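Side-chain contacts in diol-dehydratase (Roseburia inulinivorans, PDB 5I2A), which probably dehydrates 1,2-propanediol as a B12-independent lyase of the glycyl radical enzyme family: residues W95-F100 against A123-W128; A392-A397 against S772-I777; Q487-F492 against T567-V572. All blocks are in the same frame, centred on the assembly; numbering follows the deposited sequence.

Contact 1 (W95-F100 against A123-W128); sequences WLEAEF and AADAYW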
loop_
_atom_site.group_PDB
_atom_site.type_symbol
_atom_site.label_atom_id
_atom_site.label_comp_id
_atom_site.label_asym_id
_atom_site.label_seq_id
_atom_site.Cartn_x
_atom_site.Cartn_y
_atom_site.Cartn_z
ATOM N N TRP A 95 15.844 19.555 5.311
ATOM C CA TRP A 95 17.236 19.925 5.011
ATOM C C TRP A 95 17.303 21.327 4.413
ATOM O O TRP A 95 18.234 22.080 4.674
ATOM C CB TRP A 95 17.891 18.916 4.048
ATOM C CG TRP A 95 17.244 18.873 2.684
ATOM C CD1 TRP A 95 16.267 18.013 2.272
ATOM C CD2 TRP A 95 17.515 19.729 1.563
ATOM N NE1 TRP A 95 15.913 18.276 0.973
ATOM C CE2 TRP A 95 16.667 19.322 0.511
ATOM C CE3 TRP A 95 18.392 20.794 1.345
ATOM C CZ2 TRP A 95 16.659 19.949 -0.733
ATOM C CZ3 TRP A 95 18.391 21.413 0.106
ATOM C CH2 TRP A 95 17.538 20.988 -0.918
ATOM N N LEU A 96 16.310 21.668 3.606
ATOM C CA LEU A 96 16.330 22.916 2.857
ATOM C C LEU A 96 16.011 24.097 3.768
ATOM O O LEU A 96 16.663 25.130 3.701
ATOM C CB LEU A 96 15.347 22.845 1.680
ATOM C CG LEU A 96 15.154 24.140 0.892
ATOM C CD1 LEU A 96 16.491 24.699 0.397
ATOM C CD2 LEU A 96 14.192 23.919 -0.261
ATOM N N GLU A 97 15.007 23.935 4.619
ATOM C CA GLU A 97 14.689 24.953 5.602
ATOM C C GLU A 97 15.883 25.213 6.505
ATOM O O GLU A 97 16.134 26.347 6.857
ATOM C CB GLU A 97 13.469 24.548 6.431
ATOM C CG GLU A 97 12.207 24.469 5.607
ATOM C CD GLU A 97 10.972 24.226 6.456
ATOM O OE1 GLU A 97 11.115 24.089 7.680
ATOM O OE2 GLU A 97 9.867 24.183 5.895
ATOM N N ALA A 98 16.636 24.165 6.841
ATOM C CA ALA A 98 17.813 24.308 7.695
ATOM C C ALA A 98 18.952 25.051 6.994
ATOM O O ALA A 98 19.887 25.500 7.645
ATOM C CB ALA A 98 18.307 22.946 8.166
ATOM N N GLU A 99 18.881 25.168 5.673
ATOM C CA GLU A 99 19.935 25.844 4.919
ATOM C C GLU A 99 19.494 27.195 4.366
ATOM O O GLU A 99 20.182 27.763 3.528
ATOM C CB GLU A 99 20.421 24.968 3.750
ATOM C CG GLU A 99 21.197 23.743 4.175
ATOM C CD GLU A 99 21.867 23.018 3.009
ATOM O OE1 GLU A 99 22.475 23.680 2.132
ATOM O OE2 GLU A 99 21.797 21.774 2.990
ATOM N N PHE A 100 18.344 27.694 4.807
ATOM C CA PHE A 100 17.831 28.963 4.276
ATOM C C PHE A 100 18.860 30.101 4.295
ATOM O O PHE A 100 18.935 30.882 3.356
ATOM C CB PHE A 100 16.598 29.423 5.057
ATOM C CG PHE A 100 15.302 28.839 4.568
ATOM C CD1 PHE A 100 15.259 28.056 3.428
ATOM C CD2 PHE A 100 14.117 29.086 5.256
ATOM C CE1 PHE A 100 14.072 27.529 2.980
ATOM C CE2 PHE A 100 12.937 28.563 4.818
ATOM C CZ PHE A 100 12.908 27.782 3.673
ATOM N N ALA A 123 5.402 27.879 4.736
ATOM C CA ALA A 123 3.972 27.650 4.792
ATOM C C ALA A 123 3.584 26.394 4.022
ATOM O O ALA A 123 2.782 25.594 4.493
ATOM C CB ALA A 123 3.210 28.859 4.240
ATOM N N ALA A 124 4.139 26.236 2.826
ATOM C CA ALA A 124 3.816 25.068 2.018
ATOM C C ALA A 124 4.376 23.782 2.630
ATOM O O ALA A 124 3.687 22.773 2.658
ATOM C CB ALA A 124 4.322 25.248 0.605
ATOM N N ASP A 125 5.607 23.824 3.134
ATOM C CA ASP A 125 6.263 22.627 3.653
ATOM C C ASP A 125 5.544 22.036 4.873
ATOM O O ASP A 125 5.592 20.828 5.101
ATOM C CB ASP A 125 7.706 22.912 4.066
ATOM C CG ASP A 125 8.637 23.201 2.893
ATOM O OD1 ASP A 125 8.302 22.925 1.731
ATOM O OD2 ASP A 125 9.735 23.712 3.166
ATOM N N ALA A 126 4.918 22.895 5.677
ATOM C CA ALA A 126 4.333 22.456 6.935
ATOM C C ALA A 126 3.343 21.321 6.711
ATOM O O ALA A 126 3.208 20.441 7.541
ATOM C CB ALA A 126 3.654 23.623 7.657
ATOM N N TYR A 127 2.669 21.352 5.573
ATOM C CA TYR A 127 1.736 20.310 5.200
ATOM C C TYR A 127 2.385 18.925 5.081
ATOM O O TYR A 127 1.742 17.912 5.349
ATOM C CB TYR A 127 1.064 20.654 3.871
ATOM C CG TYR A 127 0.078 19.590 3.439
ATOM C CD1 TYR A 127 -1.176 19.495 4.037
ATOM C CD2 TYR A 127 0.413 18.666 2.465
ATOM C CE1 TYR A 127 -2.075 18.516 3.657
ATOM C CE2 TYR A 127 -0.466 17.685 2.087
ATOM C CZ TYR A 127 -1.714 17.621 2.680
ATOM O OH TYR A 127 -2.586 16.654 2.281
ATOM N N TRP A 128 3.651 18.896 4.668
ATOM C CA TRP A 128 4.319 17.648 4.309
ATOM C C TRP A 128 4.977 16.970 5.495
ATOM O O TRP A 128 5.459 15.848 5.378
ATOM C CB TRP A 128 5.334 17.898 3.172
ATOM C CG TRP A 128 4.566 18.182 1.931
ATOM C CD1 TRP A 128 4.208 19.412 1.448
ATOM C CD2 TRP A 128 3.966 17.216 1.057
ATOM N NE1 TRP A 128 3.444 19.267 0.322
ATOM C CE2 TRP A 128 3.278 17.929 0.061
ATOM C CE3 TRP A 128 3.952 15.816 1.018
ATOM C CZ2 TRP A 128 2.588 17.296 -0.965
ATOM C CZ3 TRP A 128 3.271 15.190 0.002
ATOM C CH2 TRP A 128 2.596 15.931 -0.982
#
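Glu97 and Asp125 face each other across two segments, and their CA atoms, the nearest between the two, are 9.0 Å apart, so side chains alone bridge the gap. Their CB atoms both point toward the opposite segment, and the two acids approach from opposing directions. Glu97 stretches further: its CG stands anti to the carbonyl carbon (chi1 -65°) and the chain runs extended beyond it, which delivers the carboxylate to the shorter Asp125. OE2 of Glu97 lies 2.8 Å from OD2 of Asp125, and the same OE2 sits 3.1 Å from Asp125 CB. The two carboxylate planes are nearly aligned, 22° apart. Two ionised groups this close would repel strongly; one of them probably carries a proton, a state that the burial of Asp125 would tend to favour.

Beneath Glu97, the ring of Phe100 places one face under the Glu97 CA, 3.7 Å above the ring plane. A type I beta turn from Glu97 to Phe100 brings the ring back there, and both side chains rest on Leu122 of helix 115-125. Tyr93 adds to the packing at Asp125. Such a close approach of two acids is consistent with a carboxyl-carboxylate pair sharing one proton, here between the short helix 94-97 and helix 115-125 within the pyruvate formate lyase-like part of the chain.

Contact 2 (A392-A397 against S772-I777); sequences ALLMRA and SFISLI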
loop_
_atom_site.group_PDB
_atom_site.type_symbol
_atom_site.label_atom_id
_atom_site.label_comp_id
_atom_site.label_asym_id
_atom_site.label_seq_id
_atom_site.Cartn_x
_atom_site.Cartn_y
_atom_site.Cartn_z
ATOM N N ALA A 392 34.860 7.465 -39.052
ATOM C CA ALA A 392 34.629 8.900 -39.115
ATOM C C ALA A 392 33.948 9.412 -37.839
ATOM O O ALA A 392 34.238 10.510 -37.380
ATOM C CB ALA A 392 33.790 9.256 -40.337
ATOM N N LEU A 393 33.037 8.624 -37.278
ATOM C CA LEU A 393 32.340 9.055 -36.075
ATOM C C LEU A 393 33.309 9.000 -34.897
ATOM O O LEU A 393 33.327 9.910 -34.079
ATOM C CB LEU A 393 31.088 8.199 -35.805
ATOM C CG LEU A 393 30.217 8.692 -34.639
ATOM C CD1 LEU A 393 29.585 10.052 -34.938
ATOM C CD2 LEU A 393 29.145 7.648 -34.274
ATOM N N LEU A 394 34.127 7.951 -34.831
ATOM C CA LEU A 394 35.109 7.819 -33.752
ATOM C C LEU A 394 36.109 8.964 -33.778
ATOM O O LEU A 394 36.461 9.505 -32.730
ATOM C CB LEU A 394 35.859 6.487 -33.832
ATOM C CG LEU A 394 35.049 5.204 -33.583
ATOM C CD1 LEU A 394 35.953 3.986 -33.622
ATOM C CD2 LEU A 394 34.271 5.261 -32.260
ATOM N N MET A 395 36.572 9.332 -34.974
ATOM C CA MET A 395 37.519 10.436 -35.091
ATOM C C MET A 395 36.865 11.774 -34.714
ATOM O O MET A 395 37.483 12.608 -34.063
ATOM C CB MET A 395 38.105 10.491 -36.504
ATOM C CG MET A 395 39.052 9.327 -36.792
ATOM S SD MET A 395 40.630 9.463 -35.891
ATOM C CE MET A 395 41.420 10.761 -36.830
ATOM N N ARG A 396 35.613 11.964 -35.106
ATOM C CA ARG A 396 34.891 13.168 -34.727
ATOM C C ARG A 396 34.690 13.247 -33.205
ATOM O O ARG A 396 34.754 14.323 -32.612
ATOM C CB ARG A 396 33.540 13.213 -35.435
ATOM C CG ARG A 396 32.763 14.460 -35.172
ATOM C CD ARG A 396 33.276 15.617 -36.021
ATOM N NE ARG A 396 32.479 16.817 -35.804
ATOM C CZ ARG A 396 32.769 17.753 -34.904
ATOM N NH1 ARG A 396 33.849 17.625 -34.138
ATOM N NH2 ARG A 396 31.986 18.820 -34.776
ATOM N N ALA A 397 34.441 12.101 -32.579
ATOM C CA ALA A 397 34.326 12.040 -31.123
ATOM C C ALA A 397 35.659 12.437 -30.482
ATOM O O ALA A 397 35.698 13.221 -29.537
ATOM C CB ALA A 397 33.901 10.641 -30.670
ATOM N N SER A 772 46.054 7.411 -32.256
ATOM C CA SER A 772 46.587 6.626 -31.149
ATOM C C SER A 772 45.667 6.717 -29.917
ATOM O O SER A 772 45.616 5.785 -29.124
ATOM C CB SER A 772 48.015 7.053 -30.795
ATOM O OG SER A 772 48.129 8.446 -30.786
ATOM N N PHE A 773 44.935 7.821 -29.786
ATOM C CA PHE A 773 43.876 7.948 -28.780
ATOM C C PHE A 773 42.838 6.829 -28.955
ATOM O O PHE A 773 42.563 6.078 -28.015
ATOM C CB PHE A 773 43.217 9.325 -28.882
ATOM C CG PHE A 773 41.980 9.505 -28.030
ATOM C CD1 PHE A 773 42.080 9.752 -26.675
ATOM C CD2 PHE A 773 40.718 9.481 -28.606
ATOM C CE1 PHE A 773 40.940 9.956 -25.900
ATOM C CE2 PHE A 773 39.574 9.685 -27.845
ATOM C CZ PHE A 773 39.688 9.925 -26.483
ATOM N N ILE A 774 42.299 6.698 -30.164
ATOM C CA ILE A 774 41.326 5.640 -30.463
ATOM C C ILE A 774 41.905 4.239 -30.181
ATOM O O ILE A 774 41.220 3.374 -29.631
ATOM C CB ILE A 774 40.841 5.715 -31.930
ATOM C CG1 ILE A 774 40.094 7.025 -32.202
ATOM C CG2 ILE A 774 39.984 4.503 -32.300
ATOM C CD1 ILE A 774 38.840 7.191 -31.402
ATOM N N SER A 775 43.167 4.023 -30.544
ATOM C CA SER A 775 43.827 2.742 -30.296
ATOM C C SER A 775 43.996 2.438 -28.818
ATOM O O SER A 775 43.950 1.284 -28.413
ATOM C CB SER A 775 45.202 2.701 -30.973
ATOM O OG SER A 775 45.050 2.668 -32.374
ATOM N N LEU A 776 44.245 3.469 -28.023
ATOM C CA LEU A 776 44.314 3.302 -26.576
ATOM C C LEU A 776 43.000 2.738 -26.050
ATOM O O LEU A 776 42.993 1.746 -25.321
ATOM C CB LEU A 776 44.626 4.631 -25.889
ATOM C CG LEU A 776 44.705 4.615 -24.365
ATOM C CD1 LEU A 776 45.896 3.794 -23.896
ATOM C CD2 LEU A 776 44.787 6.037 -23.813
ATOM N N ILE A 777 41.895 3.371 -26.441
ATOM C CA ILE A 777 40.559 2.934 -26.043
ATOM C C ILE A 777 40.265 1.501 -26.507
ATOM O O ILE A 777 39.821 0.672 -25.725
ATOM C CB ILE A 777 39.476 3.874 -26.600
ATOM C CG1 ILE A 777 39.641 5.284 -26.023
ATOM C CG2 ILE A 777 38.071 3.335 -26.279
ATOM C CD1 ILE A 777 38.747 6.332 -26.696
#
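Ile774 meets Leu394 and Met395 where two helices from neighbouring beta-alpha-beta crossovers come together. Helix 391-402 connects the parallel strands 380-385 and 409-412, helix 766-781 connects 756-759 and 787-792, and all four strands belong to one five-stranded mixed sheet, consistent with a half-barrel of the glycyl radical enzyme fold. The nearest CA atoms are those of Leu394 and Ile774, 7.4 Å apart.

The apolar contacts centre on Ile774. With CG1 anti to the carbonyl carbon (chi1 -63°) and a further bend at chi2 (-63°), CD1 of Ile774 reaches 3.9 Å from CB of Leu394, so the leucine is touched at the base of its side chain. Met395 has its CB bond directed away from helix 766-781, yet its curled chain, with all three torsions near -70°, lets SD come within 4.5 Å of Ile774 CG1. This is a looser touch, and the methionine goes on to pack against Leu770 and the flanking Glu767 and Glu771. Both helices are also tied to the sheet, Leu394 packing on Ile383 and Val385 of strand 380-385 and Phe773 meeting Phe790 of strand 787-792 edge-to-face.

Polar interactions run elsewhere: Arg396 forms a salt bridge with Glu372 and a hydrogen bond with Thr369, fastening helix 391-402 to helix 362-374.

Across the interface itself no hydrogen bond forms, and the closest approach is a methyl set against a backbone carbonyl: Ile774 CD1 lies 3.6 Å from Leu394 O.

Contact 3 (Q487-F492 against T567-V572); sequences QSFDEF and TIKKLV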
loop_
_atom_site.group_PDB
_atom_site.type_symbol
_atom_site.label_atom_id
_atom_site.label_comp_id
_atom_site.label_asym_id
_atom_site.label_seq_id
_atom_site.Cartn_x
_atom_site.Cartn_y
_atom_site.Cartn_z
ATOM N N GLN A 487 46.841 -14.943 11.704
ATOM C CA GLN A 487 48.094 -15.674 11.508
ATOM C C GLN A 487 48.551 -15.701 10.058
ATOM O O GLN A 487 49.678 -16.094 9.769
ATOM C CB GLN A 487 47.957 -17.114 12.012
ATOM C CG GLN A 487 47.584 -17.236 13.483
ATOM C CD GLN A 487 48.712 -16.839 14.419
ATOM O OE1 GLN A 487 49.845 -17.296 14.270
ATOM N NE2 GLN A 487 48.405 -15.984 15.388
ATOM N N SER A 488 47.679 -15.309 9.140
ATOM C CA SER A 488 48.023 -15.337 7.721
ATOM C C SER A 488 47.292 -14.246 6.966
ATOM O O SER A 488 46.303 -13.700 7.464
ATOM C CB SER A 488 47.679 -16.686 7.108
ATOM O OG SER A 488 46.274 -16.877 7.110
ATOM N N PHE A 489 47.759 -13.943 5.759
ATOM C CA PHE A 489 47.076 -12.953 4.938
ATOM C C PHE A 489 45.667 -13.429 4.595
ATOM O O PHE A 489 44.739 -12.641 4.600
ATOM C CB PHE A 489 47.850 -12.655 3.664
ATOM C CG PHE A 489 47.130 -11.732 2.741
ATOM C CD1 PHE A 489 46.919 -10.405 3.096
ATOM C CD2 PHE A 489 46.642 -12.189 1.528
ATOM C CE1 PHE A 489 46.253 -9.549 2.256
ATOM C CE2 PHE A 489 45.966 -11.338 0.674
ATOM C CZ PHE A 489 45.769 -10.016 1.036
ATOM N N ASP A 490 45.513 -14.722 4.318
ATOM C CA ASP A 490 44.195 -15.281 4.046
ATOM C C ASP A 490 43.195 -15.005 5.178
ATOM O O ASP A 490 42.020 -14.802 4.917
ATOM C CB ASP A 490 44.279 -16.786 3.797
ATOM C CG ASP A 490 44.930 -17.120 2.473
ATOM O OD1 ASP A 490 45.131 -16.197 1.666
ATOM O OD2 ASP A 490 45.234 -18.303 2.237
ATOM N N GLU A 491 43.660 -15.005 6.425
ATOM C CA GLU A 491 42.780 -14.736 7.565
ATOM C C GLU A 491 42.334 -13.278 7.605
ATOM O O GLU A 491 41.186 -12.976 7.937
ATOM C CB GLU A 491 43.463 -15.089 8.886
ATOM C CG GLU A 491 43.363 -16.560 9.275
ATOM C CD GLU A 491 44.063 -16.855 10.591
ATOM O OE1 GLU A 491 44.740 -17.897 10.675
ATOM O OE2 GLU A 491 43.942 -16.046 11.535
ATOM N N PHE A 492 43.254 -12.377 7.288
ATOM C CA PHE A 492 42.915 -10.968 7.169
ATOM C C PHE A 492 41.896 -10.787 6.042
ATOM O O PHE A 492 40.896 -10.117 6.229
ATOM C CB PHE A 492 44.165 -10.124 6.913
ATOM C CG PHE A 492 43.917 -8.632 6.941
ATOM C CD1 PHE A 492 43.343 -7.985 5.853
ATOM C CD2 PHE A 492 44.288 -7.877 8.037
ATOM C CE1 PHE A 492 43.111 -6.621 5.872
ATOM C CE2 PHE A 492 44.076 -6.509 8.062
ATOM C CZ PHE A 492 43.479 -5.881 6.976
ATOM N N THR A 567 50.047 -4.108 0.437
ATOM C CA THR A 567 50.897 -3.682 1.546
ATOM C C THR A 567 50.899 -4.699 2.696
ATOM O O THR A 567 51.954 -5.119 3.186
ATOM C CB THR A 567 50.446 -2.338 2.094
ATOM O OG1 THR A 567 50.805 -1.306 1.174
ATOM C CG2 THR A 567 51.079 -2.061 3.468
ATOM N N ILE A 568 49.703 -5.105 3.101
ATOM C CA ILE A 568 49.536 -6.007 4.231
ATOM C C ILE A 568 50.129 -7.372 3.932
ATOM O O ILE A 568 50.860 -7.928 4.748
ATOM C CB ILE A 568 48.057 -6.151 4.604
ATOM C CG1 ILE A 568 47.533 -4.806 5.118
ATOM C CG2 ILE A 568 47.859 -7.247 5.652
ATOM C CD1 ILE A 568 46.038 -4.669 5.038
ATOM N N LYS A 569 49.833 -7.887 2.743
ATOM C CA LYS A 569 50.339 -9.182 2.324
ATOM C C LYS A 569 51.869 -9.199 2.261
ATOM O O LYS A 569 52.492 -10.113 2.795
ATOM C CB LYS A 569 49.751 -9.574 0.973
ATOM C CG LYS A 569 50.087 -10.980 0.536
ATOM C CD LYS A 569 49.757 -11.183 -0.935
ATOM C CE LYS A 569 49.685 -12.665 -1.290
ATOM N NZ LYS A 569 49.841 -12.891 -2.746
ATOM N N LYS A 570 52.462 -8.183 1.638
ATOM C CA LYS A 570 53.916 -8.118 1.448
ATOM C C LYS A 570 54.713 -7.713 2.679
ATOM O O LYS A 570 55.586 -8.450 3.118
ATOM C CB LYS A 570 54.267 -7.146 0.332
ATOM C CG LYS A 570 54.028 -7.685 -1.044
ATOM C CD LYS A 570 54.786 -8.963 -1.276
ATOM C CE LYS A 570 54.472 -9.509 -2.647
ATOM N NZ LYS A 570 55.025 -10.874 -2.849
ATOM N N LEU A 571 54.411 -6.553 3.244
ATOM C CA LEU A 571 55.235 -6.000 4.313
ATOM C C LEU A 571 54.944 -6.577 5.696
ATOM O O LEU A 571 55.824 -6.593 6.543
ATOM C CB LEU A 571 55.090 -4.481 4.360
ATOM C CG LEU A 571 55.441 -3.767 3.062
ATOM C CD1 LEU A 571 55.452 -2.268 3.275
ATOM C CD2 LEU A 571 56.787 -4.259 2.558
ATOM N N VAL A 572 53.725 -7.049 5.938
ATOM C CA VAL A 572 53.411 -7.577 7.260
ATOM C C VAL A 572 53.570 -9.104 7.336
ATOM O O VAL A 572 54.288 -9.598 8.199
ATOM C CB VAL A 572 51.989 -7.178 7.709
ATOM C CG1 VAL A 572 51.634 -7.847 9.028
ATOM C CG2 VAL A 572 51.879 -5.666 7.849
#
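Phe489 lays one ring face on the aliphatic chain of Lys569: CB of Lys569 stands 3.7 Å from the centroid of the Phe489 ring and 13° off its normal, a CH-pi contact. CG of Phe489 lies opposite its backbone N (chi1 175°), which swings the ring toward helix 558-574. The extended lysine crosses the phenylalanine side chain at about a right angle, CG passing over the CG-CD2 side. At the ring edge, near its plane, Ile568 CG2 lies 4.2 Å from Phe489 CD1. The same CG2 stands 4.3 Å above the plane of the Phe492 ring, while CD1 of Ile568 comes to 3.4 Å from CZ of Phe492. With Phe489 replaced by an alanine, the lysine methylenes would probably lose their aromatic platform, leaving a gap beside Ile568.

Farther out, Phe573 supports both Phe489 and Ile568, Phe466 meets Phe492 edge-to-face, and the ammonium group of Lys569 leads away to a salt bridge with Glu662. Ser488 fixes the start of the helix carrying both rings: its OG accepts from Glu491 N at 3.3 Å, and Glu491 OE2 from Gln487 N. The whole is the serine N-capped start of helix 489-521, its first-turn aromatics packed against helix 558-574.

In the fold
None of the three contacts touches another, with nearest atoms about 35 Å apart between contacts 1 and 2 and between contacts 1 and 3, and about 26 Å between contacts 2 and 3. Contacts 1 and 2 lie on opposite sides of the chain's centre, each about 25 Å from it; contact 3 is more peripheral, at about 36 Å. Contact 1 closes early in the sequence, whereas contact 3 falls within the long chain excursion that contact 2 spans. Contact 2 alone joins the pyruvate formate lyase-like region to the glycine radical region, which also holds Gly817, the predicted radical site.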